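Local coordinates for MgGH51 (Meripilus giganteus, PDB 6ZPV), which hydrolyses terminal alpha-L-arabinofuranosyl residues from arabinose-containing glycans, as expected of a fungal GH51 alpha-L-arabinofuranosidase, at residues A[1-6]-A[535-540]. Sequence-based numbering, arbitrary orientation.
Sequences VTVTVN and LHWSIT
V3 sets one of its methyls on the indole of W537, and this CH-pi contact is the middle of three facing side-chain pairs between segments 1-6 and 535-540. CG2 of V3 stands over the six-membered ring, 3.9 Å from its centroid and 18° off the ring normal, while CG1 of V3 comes down near the pyrrole end, 3.5 Å from W537 NE1. A branched valine suits this place because its two methyls span both rings of the indole. W537 carries its CG in the cleft flanked by backbone N and C (chi1 54°), a turn that leans the indole back toward L535, whose CG lies at the ring edge, and presents a face to V3. The indole N-H is buried but satisfied by the carbonyl oxygen of T527, a bond that should help fix the ring's rotation. Replacing the indole by the single methyl of an alanine is likely to leave both V3 methyls facing a gap and T527 O without its indole donor.

At one end, V1 and L535 meet tip to tip, CG1 of V1 lying 4.0 Å from CD2 of L535; the same V1 methyl approaches W537 CH2 obliquely at 4.3 Å. At the other end, V5 and I539 also meet end to end through their methyls. Isoleucine suits this place because its longer CG1-CD1 arm crosses between the strands, bringing I539 CD1 to within a tight 3.5 Å of V5 CG2.

The backbones run nearly parallel, 14° apart, but even V5 CA and I539 CA, at 8.0 Å, are too distant for strand pairing. Instead, strand 2-4 pairs with strand 560-565, and strand 535-541 belongs to a separate antiparallel sheet. Such face-to-face packing through apolar side chains is characteristic of a beta-sandwich, here in the C-terminal domain, to which the chain's N-terminus contributes a strand.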
# COMPACT_ATOMS: atom_id res chain seq x y z
N VAL A 1 -32.31 11.65 19.89
CA VAL A 1 -31.41 12.41 20.75
C VAL A 1 -31.25 13.80 20.14
O VAL A 1 -31.11 13.88 18.92
CB VAL A 1 -30.04 11.70 20.98
CG1 VAL A 1 -29.26 11.47 19.71
CG2 VAL A 1 -29.14 12.50 21.91
N THR A 2 -31.20 14.83 20.97
CA THR A 2 -30.89 16.19 20.50
C THR A 2 -29.39 16.44 20.47
O THR A 2 -28.73 16.16 21.49
CB THR A 2 -31.57 17.22 21.39
OG1 THR A 2 -32.97 17.06 21.28
CG2 THR A 2 -31.15 18.63 21.00
N VAL A 3 -28.88 16.86 19.35
CA VAL A 3 -27.46 17.22 19.21
C VAL A 3 -27.35 18.70 18.98
O VAL A 3 -27.73 19.20 17.90
CB VAL A 3 -26.80 16.44 18.07
CG1 VAL A 3 -25.35 16.81 17.97
CG2 VAL A 3 -26.92 14.95 18.28
N THR A 4 -26.87 19.42 19.99
CA THR A 4 -26.69 20.87 19.89
C THR A 4 -25.27 21.12 19.40
O THR A 4 -24.31 20.61 20.02
CB THR A 4 -26.96 21.51 21.25
OG1 THR A 4 -28.33 21.28 21.59
CG2 THR A 4 -26.71 23.01 21.22
N VAL A 5 -25.12 21.97 18.39
CA VAL A 5 -23.82 22.26 17.75
C VAL A 5 -23.34 23.61 18.22
O VAL A 5 -24.07 24.61 18.07
CB VAL A 5 -23.95 22.20 16.23
CG1 VAL A 5 -22.58 22.39 15.63
CG2 VAL A 5 -24.59 20.87 15.81
N ASN A 6 -22.15 23.68 18.79
CA ASN A 6 -21.57 24.97 19.19
C ASN A 6 -21.11 25.71 17.95
O ASN A 6 -20.41 25.14 17.08
CB ASN A 6 -20.41 24.70 20.14
CG ASN A 6 -19.97 25.87 20.98
OD1 ASN A 6 -19.83 26.99 20.50
ND2 ASN A 6 -19.70 25.53 22.24
N LEU A 535 -24.22 4.97 19.04
CA LEU A 535 -24.49 6.09 18.14
C LEU A 535 -23.49 7.20 18.41
O LEU A 535 -23.37 7.70 19.55
CB LEU A 535 -25.90 6.63 18.36
CG LEU A 535 -26.34 7.73 17.38
CD1 LEU A 535 -26.44 7.22 15.96
CD2 LEU A 535 -27.67 8.31 17.82
N HIS A 536 -22.72 7.59 17.39
CA HIS A 536 -21.63 8.58 17.54
C HIS A 536 -21.67 9.55 16.39
O HIS A 536 -22.18 9.26 15.32
CB HIS A 536 -20.27 7.85 17.59
CG HIS A 536 -20.10 7.02 18.82
ND1 HIS A 536 -19.52 7.55 19.93
CD2 HIS A 536 -20.56 5.77 19.09
CE1 HIS A 536 -19.63 6.58 20.87
NE2 HIS A 536 -20.26 5.52 20.41
N TRP A 537 -21.10 10.73 16.61
CA TRP A 537 -21.04 11.75 15.55
C TRP A 537 -19.85 12.66 15.81
O TRP A 537 -19.32 12.72 16.93
CB TRP A 537 -22.36 12.57 15.53
CG TRP A 537 -22.72 13.15 16.85
CD1 TRP A 537 -22.28 14.34 17.38
CD2 TRP A 537 -23.56 12.54 17.87
NE1 TRP A 537 -22.76 14.49 18.65
CE2 TRP A 537 -23.56 13.40 18.96
CE3 TRP A 537 -24.26 11.35 17.92
CZ2 TRP A 537 -24.26 13.10 20.14
CZ3 TRP A 537 -24.97 11.08 19.06
CH2 TRP A 537 -24.97 11.94 20.16
N SER A 538 -19.48 13.41 14.78
CA SER A 538 -18.42 14.43 14.84
C SER A 538 -18.71 15.47 13.76
O SER A 538 -19.07 15.10 12.63
CB SER A 538 -17.04 13.80 14.65
OG SER A 538 -16.03 14.79 14.63
N ILE A 539 -18.55 16.75 14.10
CA ILE A 539 -18.92 17.87 13.22
C ILE A 539 -17.67 18.72 13.02
O ILE A 539 -17.03 19.18 13.98
CB ILE A 539 -20.09 18.68 13.78
CG1 ILE A 539 -21.27 17.75 14.08
CG2 ILE A 539 -20.43 19.77 12.83
CD1 ILE A 539 -22.45 18.36 14.75
N THR A 540 -17.37 18.99 11.75
CA THR A 540 -16.28 19.88 11.36
C THR A 540 -16.75 20.88 10.34
O THR A 540 -17.85 20.70 9.77
CB THR A 540 -15.04 19.11 10.84
OG1 THR A 540 -15.41 18.40 9.65
CG2 THR A 540 -14.48 18.17 11.89